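Local coordinates for thioredoxin-like fold domain-containing protein (Paracoccus denitrificans, PDB 3DML), which is the thiol-disulfide oxidoreductase SoxS, a periplasmic thioredoxin-fold protein that probably reduces or exchanges disulfides on partner proteins in bacterial sulfur oxidation, at residues A34-D37 / Q43-L46; P45-G50 / F100-L105; T79-A84 / S89-G94. All blocks are in the same frame, centred on the assembly; numbering follows the deposited sequence. Where two conformers were deposited one is given.

Contact 1 (A34-D37 / Q43-L46); sequences ARWD and QYPL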
ATOM      1  N   ALA A  34      -1.173  12.331  -2.808  1.00 13.08           N
ATOM      2  CA  ALA A  34      -0.118  13.349  -2.721  1.00 13.53           C
ATOM      3  C   ALA A  34       0.270  13.617  -1.259  1.00 13.39           C
ATOM      4  O   ALA A  34       1.462  13.847  -0.951  1.00 13.59           O
ATOM      5  CB  ALA A  34      -0.570  14.626  -3.398  1.00 14.14           C
ATOM      6  N   ARG A  35      -0.714  13.601  -0.353  1.00 12.53           N
ATOM      7  CA  ARG A  35      -0.398  13.733   1.074  1.00 12.93           C
ATOM      8  C   ARG A  35       0.466  12.607   1.601  1.00 12.38           C
ATOM      9  O   ARG A  35       1.418  12.846   2.329  1.00 12.51           O
ATOM     10  CB  ARG A  35      -1.646  13.816   1.934  1.00 13.23           C
ATOM     11  CG  ARG A  35      -2.360  15.139   1.834  1.00 15.15           C
ATOM     12  CD  ARG A  35      -3.406  15.188   2.963  1.00 16.59           C
ATOM     13  NE  ARG A  35      -4.321  16.307   2.796  1.00 21.44           N
ATOM     14  CZ  ARG A  35      -5.373  16.512   3.577  1.00 22.22           C
ATOM     15  NH1 ARG A  35      -5.632  15.673   4.571  1.00 22.91           N
ATOM     16  NH2 ARG A  35      -6.158  17.551   3.360  1.00 23.18           N
ATOM     17  N   TRP A  36       0.163  11.378   1.208  1.00 12.88           N
ATOM     18  CA  TRP A  36       0.954  10.232   1.659  1.00 12.97           C
ATOM     19  C   TRP A  36       2.373  10.332   1.089  1.00 13.64           C
ATOM     20  O   TRP A  36       3.357  10.050   1.800  1.00 12.73           O
ATOM     21  CB  TRP A  36       0.327   8.923   1.186  1.00 12.39           C
ATOM     22  CG  TRP A  36       0.980   7.696   1.792  1.00 11.58           C
ATOM     23  CD1 TRP A  36       0.661   7.104   2.969  1.00 11.95           C
ATOM     24  CD2 TRP A  36       2.058   6.940   1.241  1.00 13.53           C
ATOM     25  NE1 TRP A  36       1.457   6.006   3.186  1.00 12.67           N
ATOM     26  CE2 TRP A  36       2.321   5.877   2.130  1.00 12.82           C
ATOM     27  CE3 TRP A  36       2.814   7.045   0.067  1.00 13.99           C
ATOM     28  CZ2 TRP A  36       3.319   4.922   1.890  1.00 14.28           C
ATOM     29  CZ3 TRP A  36       3.822   6.077  -0.174  1.00 14.52           C
ATOM     30  CH2 TRP A  36       4.064   5.048   0.750  1.00 13.45           C
ATOM     31  N   ASP A  37       2.457  10.696  -0.195  1.00 14.44           N
ATOM     32  CA  ASP A  37       3.761  10.898  -0.877  1.00 17.22           C
ATOM     33  C   ASP A  37       4.629  11.945  -0.175  1.00 17.38           C
ATOM     34  O   ASP A  37       5.836  11.788  -0.099  1.00 18.68           O
ATOM     35  CB  ASP A  37       3.594  11.286  -2.357  1.00 17.68           C
ATOM     36  CG  ASP A  37       3.064  10.152  -3.224  1.00 19.97           C
ATOM     37  OD1 ASP A  37       3.165   8.957  -2.867  1.00 21.35           O
ATOM     38  OD2 ASP A  37       2.518  10.468  -4.297  1.00 26.59           O
ATOM     39  N   GLN A  43       9.904   8.858   4.637  1.00 14.75           N
ATOM     40  CA  GLN A  43      10.347   8.069   5.798  1.00 15.08           C
ATOM     41  C   GLN A  43      10.278   6.580   5.521  1.00 13.93           C
ATOM     42  O   GLN A  43      11.041   5.798   6.077  1.00 13.70           O
ATOM     43  CB  GLN A  43       9.418   8.312   7.008  1.00 16.32           C
ATOM     44  CG  GLN A  43       9.084   9.744   7.247  1.00 19.07           C
ATOM     45  CD  GLN A  43       8.090   9.909   8.381  1.00 21.21           C
ATOM     46  OE1 GLN A  43       6.865  10.025   8.156  1.00 20.17           O
ATOM     47  NE2 GLN A  43       8.605   9.918   9.611  1.00 17.88           N
ATOM     48  N   TYR A  44       9.330   6.182   4.679  1.00 11.94           N
ATOM     49  CA  TYR A  44       8.948   4.790   4.573  1.00 12.01           C
ATOM     50  C   TYR A  44      10.098   3.763   4.407  1.00 11.57           C
ATOM     51  O   TYR A  44      10.221   2.847   5.215  1.00 12.39           O
ATOM     52  CB  TYR A  44       7.848   4.634   3.489  1.00 11.78           C
ATOM     53  CG  TYR A  44       7.212   3.278   3.527  1.00 11.76           C
ATOM     54  CD1 TYR A  44       6.217   2.978   4.458  1.00 14.81           C
ATOM     55  CD2 TYR A  44       7.612   2.277   2.635  1.00 12.28           C
ATOM     56  CE1 TYR A  44       5.633   1.718   4.508  1.00 13.17           C
ATOM     57  CE2 TYR A  44       7.048   1.021   2.668  1.00 12.73           C
ATOM     58  CZ  TYR A  44       6.047   0.739   3.602  1.00 12.36           C
ATOM     59  OH  TYR A  44       5.474  -0.516   3.647  1.00 13.73           O
ATOM     60  N   PRO A  45      10.952   3.907   3.373  1.00 12.11           N
ATOM     61  CA  PRO A  45      12.002   2.883   3.228  1.00 11.80           C
ATOM     62  C   PRO A  45      13.100   2.944   4.297  1.00 12.24           C
ATOM     63  O   PRO A  45      13.964   2.070   4.342  1.00 11.92           O
ATOM     64  CB  PRO A  45      12.580   3.182   1.828  1.00 11.72           C
ATOM     65  CG  PRO A  45      12.388   4.641   1.650  1.00 13.56           C
ATOM     66  CD  PRO A  45      11.023   4.910   2.285  1.00 12.62           C
ATOM     67  N   LEU A  46      13.048   3.961   5.150  1.00 12.45           N
ATOM     68  CA  LEU A  46      14.023   4.149   6.216  1.00 13.46           C
ATOM     69  C   LEU A  46      13.577   3.586   7.560  1.00 14.50           C
ATOM     70  O   LEU A  46      14.335   3.636   8.547  1.00 15.95           O
ATOM     71  CB  LEU A  46      14.324   5.642   6.350  1.00 13.16           C
ATOM     72  CG  LEU A  46      14.721   6.301   5.024  1.00 13.65           C
ATOM     73  CD1 LEU A  46      14.895   7.802   5.231  1.00 13.04           C
ATOM     74  CD2 LEU A  46      15.966   5.681   4.436  1.00 14.99           C
TER

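Contact 2 (P45-G50 / F100-L105); sequences PLTDEG and FFWPML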
ATOM      1  N   PRO A  45      10.952   3.907   3.373  1.00 12.11           N
ATOM      2  CA  PRO A  45      12.002   2.883   3.228  1.00 11.80           C
ATOM      3  C   PRO A  45      13.100   2.944   4.297  1.00 12.24           C
ATOM      4  O   PRO A  45      13.964   2.070   4.342  1.00 11.92           O
ATOM      5  CB  PRO A  45      12.580   3.182   1.828  1.00 11.72           C
ATOM      6  CG  PRO A  45      12.388   4.641   1.650  1.00 13.56           C
ATOM      7  CD  PRO A  45      11.023   4.910   2.285  1.00 12.62           C
ATOM      8  N   LEU A  46      13.048   3.961   5.150  1.00 12.45           N
ATOM      9  CA  LEU A  46      14.023   4.149   6.216  1.00 13.46           C
ATOM     10  C   LEU A  46      13.577   3.586   7.560  1.00 14.50           C
ATOM     11  O   LEU A  46      14.335   3.636   8.547  1.00 15.95           O
ATOM     12  CB  LEU A  46      14.324   5.642   6.350  1.00 13.16           C
ATOM     13  CG  LEU A  46      14.721   6.301   5.024  1.00 13.65           C
ATOM     14  CD1 LEU A  46      14.895   7.802   5.231  1.00 13.04           C
ATOM     15  CD2 LEU A  46      15.966   5.681   4.436  1.00 14.99           C
ATOM     16  N   THR A  47      12.360   3.050   7.589  1.00 15.81           N
ATOM     17  CA  THR A  47      11.753   2.469   8.791  1.00 17.31           C
ATOM     18  C   THR A  47      11.760   0.946   8.721  1.00 18.19           C
ATOM     19  O   THR A  47      11.814   0.352   7.637  1.00 16.60           O
ATOM     20  CB  THR A  47      10.278   2.927   8.959  1.00 17.13           C
ATOM     21  OG1 THR A  47       9.492   2.418   7.875  1.00 18.65           O
ATOM     22  CG2 THR A  47      10.156   4.439   8.979  1.00 18.33           C
ATOM     23  N   ASP A  48      11.690   0.301   9.883  1.00 19.79           N
ATOM     24  CA  ASP A  48      11.550  -1.153   9.925  1.00 21.25           C
ATOM     25  C   ASP A  48      10.344  -1.657   9.110  1.00 22.01           C
ATOM     26  O   ASP A  48      10.461  -2.641   8.375  1.00 20.86           O
ATOM     27  CB  ASP A  48      11.399  -1.634  11.366  1.00 22.29           C
ATOM     28  CG  ASP A  48      12.629  -1.429  12.191  1.00 24.57           C
ATOM     29  OD1 ASP A  48      13.626  -0.876  11.706  1.00 27.37           O
ATOM     30  OD2 ASP A  48      12.592  -1.825  13.366  1.00 30.57           O
ATOM     31  N   GLU A  49       9.194  -0.992   9.240  1.00 22.45           N
ATOM     32  CA  GLU A  49       7.986  -1.383   8.500  0.50 23.30           C
ATOM     33  C   GLU A  49       8.196  -1.286   6.997  1.00 23.96           C
ATOM     34  O   GLU A  49       7.849  -2.195   6.249  1.00 23.94           O
ATOM     35  CB  GLU A  49       6.773  -0.545   8.948  0.50 23.46           C
ATOM     36  CG  GLU A  49       6.032  -1.131  10.146  0.50 23.22           C
ATOM     37  CD  GLU A  49       4.868  -0.241  10.645  0.50 23.87           C
ATOM     38  OE1 GLU A  49       3.731  -0.381  10.151  0.50 19.29           O
ATOM     39  OE2 GLU A  49       5.098   0.589  11.582  0.50 23.76           O
ATOM     40  N   GLY A  50       8.745  -0.161   6.572  1.00 24.40           N
ATOM     41  CA  GLY A  50       8.970   0.071   5.183  1.00 24.53           C
ATOM     42  C   GLY A  50       9.900  -0.946   4.626  1.00 25.23           C
ATOM     43  O   GLY A  50       9.761  -1.351   3.478  1.00 26.61           O
ATOM     44  N   PHE A 100      -2.644   6.909  11.621  1.00 16.14           N
ATOM     45  CA  PHE A 100      -3.569   5.851  11.233  1.00 16.71           C
ATOM     46  C   PHE A 100      -2.828   4.820  10.400  1.00 15.93           C
ATOM     47  O   PHE A 100      -2.964   3.625  10.612  1.00 16.50           O
ATOM     48  CB  PHE A 100      -4.744   6.469  10.501  1.00 17.62           C
ATOM     49  CG  PHE A 100      -5.643   7.214  11.432  1.00 20.21           C
ATOM     50  CD1 PHE A 100      -6.771   6.593  11.965  1.00 22.31           C
ATOM     51  CD2 PHE A 100      -5.297   8.498  11.862  1.00 22.23           C
ATOM     52  CE1 PHE A 100      -7.579   7.263  12.877  1.00 22.77           C
ATOM     53  CE2 PHE A 100      -6.098   9.184  12.768  1.00 23.50           C
ATOM     54  CZ  PHE A 100      -7.239   8.557  13.283  1.00 21.22           C
ATOM     55  N   PHE A 101      -1.967   5.305   9.529  1.00 14.27           N
ATOM     56  CA  PHE A 101      -1.226   4.452   8.605  1.00 12.43           C
ATOM     57  C   PHE A 101      -0.355   3.434   9.309  1.00 12.39           C
ATOM     58  O   PHE A 101      -0.471   2.249   9.065  1.00 11.62           O
ATOM     59  CB  PHE A 101      -0.408   5.315   7.618  1.00 11.62           C
ATOM     60  CG  PHE A 101       0.356   4.495   6.615  1.00 12.54           C
ATOM     61  CD1 PHE A 101      -0.297   3.907   5.522  1.00 12.36           C
ATOM     62  CD2 PHE A 101       1.706   4.244   6.809  1.00 12.18           C
ATOM     63  CE1 PHE A 101       0.430   3.127   4.584  1.00 12.71           C
ATOM     64  CE2 PHE A 101       2.433   3.473   5.893  1.00 11.89           C
ATOM     65  CZ  PHE A 101       1.790   2.909   4.795  1.00 11.74           C
ATOM     66  N   TRP A 102       0.542   3.885  10.186  1.00 12.28           N
ATOM     67  CA  TRP A 102       1.507   2.966  10.780  1.00 12.14           C
ATOM     68  C   TRP A 102       0.948   1.759  11.547  1.00 12.66           C
ATOM     69  O   TRP A 102       1.350   0.618  11.278  1.00 12.59           O
ATOM     70  CB  TRP A 102       2.527   3.725  11.648  1.00 12.62           C
ATOM     71  CG  TRP A 102       3.378   4.721  10.894  1.00 12.06           C
ATOM     72  CD1 TRP A 102       3.397   6.080  11.048  1.00 11.98           C
ATOM     73  CD2 TRP A 102       4.369   4.414   9.906  1.00 13.52           C
ATOM     74  NE1 TRP A 102       4.334   6.638  10.200  1.00 12.99           N
ATOM     75  CE2 TRP A 102       4.943   5.635   9.494  1.00 13.31           C
ATOM     76  CE3 TRP A 102       4.821   3.218   9.325  1.00 14.48           C
ATOM     77  CZ2 TRP A 102       5.947   5.698   8.518  1.00 16.41           C
ATOM     78  CZ3 TRP A 102       5.811   3.282   8.360  1.00 15.02           C
ATOM     79  CH2 TRP A 102       6.366   4.510   7.969  1.00 15.60           C
ATOM     80  N   PRO A 103       0.048   1.983  12.520  1.00 13.27           N
ATOM     81  CA  PRO A 103      -0.431   0.815  13.274  1.00 14.20           C
ATOM     82  C   PRO A 103      -1.364  -0.076  12.434  1.00 15.21           C
ATOM     83  O   PRO A 103      -1.447  -1.288  12.676  1.00 15.48           O
ATOM     84  CB  PRO A 103      -1.198   1.436  14.474  1.00 14.18           C
ATOM     85  CG  PRO A 103      -1.556   2.790  14.059  1.00 13.67           C
ATOM     86  CD  PRO A 103      -0.554   3.240  12.994  1.00 13.38           C
HETATM   87  N   MSE A 104      -2.054   0.500  11.459  1.00 15.40           N
HETATM   88  CA  MSE A 104      -2.922  -0.317  10.612  0.70 16.13           C
HETATM   89  C   MSE A 104      -2.098  -1.169   9.665  1.00 15.99           C
HETATM   90  O   MSE A 104      -2.430  -2.324   9.413  1.00 15.97           O
HETATM   91  CB  MSE A 104      -3.921   0.560   9.881  0.70 17.02           C
HETATM   92  CG  MSE A 104      -4.685   1.431  10.868  0.70 20.27           C
HETATM   93 SE   MSE A 104      -6.180   2.331  10.091  0.70 28.27          SE
HETATM   94  CE  MSE A 104      -5.360   3.306   8.593  0.70 26.31           C
ATOM     95  N   LEU A 105      -0.991  -0.620   9.168  1.00 14.97           N
ATOM     96  CA  LEU A 105      -0.092  -1.420   8.351  1.00 14.64           C
ATOM     97  C   LEU A 105       0.542  -2.520   9.208  1.00 15.14           C
ATOM     98  O   LEU A 105       0.653  -3.682   8.789  1.00 14.59           O
ATOM     99  CB  LEU A 105       0.997  -0.535   7.738  1.00 13.90           C
ATOM    100  CG  LEU A 105       2.104  -1.315   6.997  1.00 15.18           C
ATOM    101  CD1 LEU A 105       1.551  -2.081   5.783  1.00 15.88           C
ATOM    102  CD2 LEU A 105       3.222  -0.389   6.588  1.00 14.18           C
TER

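Contact 3 (T79-A84 / S89-G94); sequences TFVLMA and SGRLEG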
ATOM      1  N   THR A  79      -5.094   3.226  -2.138  1.00 12.71           N
ATOM      2  CA  THR A  79      -5.297   1.925  -1.485  1.00 11.29           C
ATOM      3  C   THR A  79      -3.926   1.288  -1.351  1.00 10.98           C
ATOM      4  O   THR A  79      -3.134   1.319  -2.298  1.00 10.91           O
ATOM      5  CB  THR A  79      -6.224   1.007  -2.321  1.00 11.67           C
ATOM      6  OG1 THR A  79      -7.558   1.530  -2.290  1.00 12.20           O
ATOM      7  CG2 THR A  79      -6.251  -0.435  -1.764  1.00 10.84           C
ATOM      8  N   PHE A  80      -3.656   0.686  -0.207  1.00 10.31           N
ATOM      9  CA  PHE A  80      -2.376   0.031   0.016  1.00 10.77           C
ATOM     10  C   PHE A  80      -2.634  -1.452   0.181  1.00 11.00           C
ATOM     11  O   PHE A  80      -3.323  -1.837   1.115  1.00 11.88           O
ATOM     12  CB  PHE A  80      -1.708   0.571   1.280  1.00 10.75           C
ATOM     13  CG  PHE A  80      -1.521   2.072   1.265  1.00 11.37           C
ATOM     14  CD1 PHE A  80      -0.344   2.622   0.739  1.00 11.84           C
ATOM     15  CD2 PHE A  80      -2.516   2.916   1.762  1.00 13.23           C
ATOM     16  CE1 PHE A  80      -0.147   4.007   0.722  1.00 10.44           C
ATOM     17  CE2 PHE A  80      -2.350   4.321   1.746  1.00 10.96           C
ATOM     18  CZ  PHE A  80      -1.155   4.860   1.218  1.00 12.25           C
ATOM     19  N   VAL A  81      -2.119  -2.267  -0.733  1.00 10.18           N
ATOM     20  CA  VAL A  81      -2.377  -3.695  -0.656  1.00  9.85           C
ATOM     21  C   VAL A  81      -1.104  -4.411  -0.216  1.00 10.68           C
ATOM     22  O   VAL A  81      -0.061  -4.307  -0.871  1.00 10.08           O
ATOM     23  CB  VAL A  81      -2.857  -4.291  -1.998  1.00 10.17           C
ATOM     24  CG1 VAL A  81      -3.116  -5.794  -1.831  1.00 11.44           C
ATOM     25  CG2 VAL A  81      -4.136  -3.587  -2.475  1.00 10.66           C
ATOM     26  N   LEU A  82      -1.198  -5.131   0.890  1.00 10.41           N
ATOM     27  CA  LEU A  82      -0.062  -5.922   1.347  1.00 11.76           C
ATOM     28  C   LEU A  82      -0.134  -7.264   0.650  1.00 12.74           C
ATOM     29  O   LEU A  82      -1.104  -8.026   0.822  1.00 13.24           O
ATOM     30  CB  LEU A  82      -0.067  -6.088   2.869  1.00 11.65           C
ATOM     31  CG  LEU A  82       1.172  -6.814   3.408  1.00 13.51           C
ATOM     32  CD1 LEU A  82       2.427  -5.915   3.345  1.00 12.69           C
ATOM     33  CD2 LEU A  82       0.928  -7.317   4.824  1.00 14.15           C
HETATM   34  N   MSE A  83       0.908  -7.540  -0.127  1.00 13.04           N
HETATM   35  CA  MSE A  83       1.054  -8.783  -0.879  1.00 13.68           C
HETATM   36  C   MSE A  83       2.030  -9.681  -0.161  1.00 15.05           C
HETATM   37  O   MSE A  83       3.087  -9.229   0.289  1.00 15.03           O
HETATM   38  CB  MSE A  83       1.649  -8.498  -2.256  1.00 12.69           C
HETATM   39  CG  MSE A  83       0.958  -7.442  -3.044  1.00 15.10           C
HETATM   40 SE   MSE A  83      -0.847  -8.000  -3.560  1.00 21.33          SE
HETATM   41  CE  MSE A  83      -0.323  -9.398  -4.800  1.00 17.39           C
ATOM     42  N   ALA A  84       1.695 -10.960  -0.084  1.00 16.07           N
ATOM     43  CA  ALA A  84       2.639 -11.970   0.383  1.00 17.88           C
ATOM     44  C   ALA A  84       2.936 -12.805  -0.852  1.00 19.34           C
ATOM     45  O   ALA A  84       2.072 -13.541  -1.340  1.00 19.83           O
ATOM     46  CB  ALA A  84       2.020 -12.809   1.452  1.00 17.61           C
ATOM     47  N   SER A  89      -2.574 -10.247   0.857  1.00 13.19           N
ATOM     48  CA  SER A  89      -2.772 -10.703   2.234  1.00 14.24           C
ATOM     49  C   SER A  89      -3.822  -9.831   2.928  1.00 13.75           C
ATOM     50  O   SER A  89      -4.663 -10.328   3.677  1.00 13.78           O
ATOM     51  CB  SER A  89      -1.438 -10.679   3.009  1.00 14.49           C
ATOM     52  OG  SER A  89      -1.632 -11.006   4.379  1.00 17.00           O
ATOM     53  N   GLY A  90      -3.776  -8.522   2.691  1.00 12.80           N
ATOM     54  CA  GLY A  90      -4.748  -7.620   3.306  1.00 11.69           C
ATOM     55  C   GLY A  90      -4.552  -6.261   2.683  1.00 10.92           C
ATOM     56  O   GLY A  90      -3.640  -6.086   1.878  1.00 10.72           O
ATOM     57  N   ARG A  91      -5.399  -5.302   3.043  1.00 10.13           N
ATOM     58  CA  ARG A  91      -5.280  -3.963   2.470  1.00 10.79           C
ATOM     59  C   ARG A  91      -5.775  -2.888   3.417  1.00 10.99           C
ATOM     60  O   ARG A  91      -6.558  -3.152   4.333  1.00 10.90           O
ATOM     61  CB  ARG A  91      -6.035  -3.873   1.121  1.00 10.43           C
ATOM     62  CG  ARG A  91      -7.558  -3.913   1.242  1.00 11.57           C
ATOM     63  CD  ARG A  91      -8.202  -3.575  -0.121  1.00 12.58           C
ATOM     64  NE  ARG A  91      -7.896  -4.581  -1.146  1.00 10.97           N
ATOM     65  CZ  ARG A  91      -8.327  -4.519  -2.412  1.00 10.64           C
ATOM     66  NH1 ARG A  91      -9.056  -3.479  -2.815  1.00  8.76           N
ATOM     67  NH2 ARG A  91      -7.997  -5.479  -3.273  1.00 14.03           N
ATOM     68  N   LEU A  92      -5.275  -1.682   3.196  1.00 10.65           N
ATOM     69  CA  LEU A  92      -5.760  -0.483   3.856  1.00 12.76           C
ATOM     70  C   LEU A  92      -6.287   0.434   2.762  1.00 12.86           C
ATOM     71  O   LEU A  92      -5.584   0.700   1.782  1.00 12.07           O
ATOM     72  CB  LEU A  92      -4.601   0.271   4.486  1.00 13.29           C
ATOM     73  CG  LEU A  92      -3.670  -0.324   5.501  1.00 18.49           C
ATOM     74  CD1 LEU A  92      -2.722   0.811   5.909  1.00 22.24           C
ATOM     75  CD2 LEU A  92      -4.547  -0.785   6.647  1.00 23.31           C
ATOM     76  N   GLU A  93      -7.503   0.946   2.921  1.00 12.96           N
ATOM     77  CA  GLU A  93      -8.019   1.889   1.938  1.00 14.00           C
ATOM     78  C   GLU A  93      -8.079   3.273   2.575  1.00 14.36           C
ATOM     79  O   GLU A  93      -8.688   3.444   3.630  1.00 14.75           O
ATOM     80  CB  GLU A  93      -9.393   1.441   1.405  1.00 14.54           C
ATOM     81  CG  GLU A  93      -9.338   0.036   0.729  1.00 16.52           C
ATOM     82  CD  GLU A  93     -10.700  -0.452   0.227  1.00 23.41           C
ATOM     83  OE1 GLU A  93     -11.675  -0.358   0.996  1.00 25.04           O
ATOM     84  OE2 GLU A  93     -10.789  -0.987  -0.922  1.00 27.91           O
ATOM     85  N   GLY A  94      -7.460   4.236   1.909  1.00 13.99           N
ATOM     86  CA  GLY A  94      -7.437   5.636   2.349  1.00 14.32           C
ATOM     87  C   GLY A  94      -6.206   5.994   3.179  1.00 14.49           C
ATOM     88  O   GLY A  94      -5.389   5.127   3.530  1.00 15.08           O
TER
HETATM   89  O   HOH W   1      -9.692  -0.156  -3.065  1.00 17.28           O

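Contact 1 (A34-D37 / Q43-L46)
Trp36, midway along a turn of helix, and Tyr44, which starts the short 3-10 segment 44-46, have their CA atoms 10.1 Å apart, and no hydrogen bond joins the two backbones. The 3-10 turn closes on itself through Leu46 N and Gln43 O, 2.9 Å apart. The space between the two pieces of chain is bridged by two aromatic side chains. Trp36 has CG anti to its backbone N (chi1 -171°), which sends the indole away from its own helix until the six-membered ring leads. The atom that arrives is CZ2, which lies 4.3 Å from CD1 of Tyr44. The meeting is neither a stack nor an edge-to-face pair: the ring centroids are 5.9 Å apart and the planes are inclined at 53°, so the contact is a modest, oblique van der Waals touch between two buried rings.

On the indole's far rim, Asp37 OD1 lies in the ring plane, 3.5 Å from CE3 of Trp36. That same oxygen forms a salt bridge with Arg57. The polar end of Tyr44 is satisfied too, its hydroxyl OH bonding to the carbonyl of Ala53.

Cys30 immediately precedes helix 31-39 and Cys33 lies in its first turn, the thioredoxin-type CxxC; the Trp36 side chain lies near these cysteines without touching them. Phe101 and Tyr95 meet the indole edge-to-face. Tyr44 packs on Leu22 and Val55 of the sheet and on Phe101, Trp102 and Leu105 of helix 98-112.

Contact 2 (P45-G50 / F100-L105)
Glu49 reaches from the short helix 48-52 to Trp102 on helix 98-112; it was deposited in two conformers, and the carboxylate contacts described are those of one of them. Its CB lies 4.0 Å from CZ3 of Trp102, and OE2 comes within 3.5 Å of CE3 of the same ring, the carboxylate plane turned 67° from that of the indole. Glu49 OE1 rests against Leu105, which comes from the opposite direction, 3.6 Å from Leu105 CD2 and about as close to CB and CG. Its close approach to the Trp102 carbonyl oxygen is doubtful, a pair of acceptors with no hydrogen bond.

Thr47 faces the outer end of the same indole, with OG1 3.8 Å from CH2 of Trp102. Thr47 OG1 already bonds to the carbonyl O of Tyr44 and accepts from Gly50 N at 3.0 Å with an angle of 156°. Thr47 is thus the N-cap of its helix, and placing OG1 between the backbone N and the carbonyl carbon (chi1 65°) is what turns it back over that first turn. Replacing it with valine would probably leave Gly50 N without its cap and the Tyr44 carbonyl without its bond, and so let the start of the helix shift against the indole.

Phe101 CD2 lies 4.0 Å above one face of the Trp102 indole, offset toward its rim. Helix 98-112 is kinked here, the Pro103 nitrogen making no bond to the preceding turn. Trp102 also packs on Ile40 beyond helix 31-39, Glu49 continues onto Ala106 and Ile109, and Leu105 reaches Leu22 of strand 20-26.

Contact 3 (T79-A84 / S89-G94)
Strands 79-84 and 87-93 form the antiparallel hairpin that precedes the last helix of the thioredoxin fold, and segments 79-84 and 89-94 contain most of its pairing. Phe80 and Leu92 make a hydrogen-bonded pair: Phe80 N to Leu92 O is 2.8 Å and almost straight (179°), and Leu92 N to Phe80 O is 2.9 Å. Further along, Leu82 N donates to Gly90 O, while Leu82 O receives both Ser89 N at 2.7 Å and Gly90 N at 3.3 Å. Two residues facing one make a classic beta bulge.

Thr79, Val81, Arg91 and Glu93 share one face. A bend at chi3 (65°) brings one face of the Arg91 guanidinium to Val81, whose CG2 sits 4.0 Å above the plane, toward its rim. At the guanidinium edge, Arg91 NH1 forms a long salt bridge of 3.6 Å with Glu93 OE2. A water donates both to that carboxylate oxygen and to Thr79 OG1, which also bonds to Phe76 O. Arg91 NH2 and NH1 bond to the carbonyl oxygens of Arg72 and Pro73, its NE pairs with Glu88, and Glu93 OE2 has a second salt bridge to Arg72.

On the other face the Phe80 ring presents its edge to Gly94 O, 3.6 Å from CE2 of Phe80. Here Leu82 and Leu92 pack on helix 98-112, and Phe80 meets Trp36 of helix 31-39. Strand 79-84 also pairs with strand 20-26, which leaves 87-93 outermost.

Overall arrangement
The three contacts illustrate how a small thioredoxin fold closes through a shared aromatic core. Contact 1 comes first along the chain and runs into contact 2 through Pro45 and Leu46; contact 3 is nested inside the loop that contact 2 closes. Contacts 1 and 2 have centres about 9 Å apart, contacts 2 and 3 about 12 Å, and contacts 1 and 3 about 16 Å. Trp36, Phe80 and Phe101, one from each contact, touch one another, so helix 31-39 with its CxxC start, the hairpin and helix 98-112 meet. Helix 98-112 packs between the sheet and segment 43-50, and through Trp36 and Phe80 the packing near the cysteines continues into the hairpin.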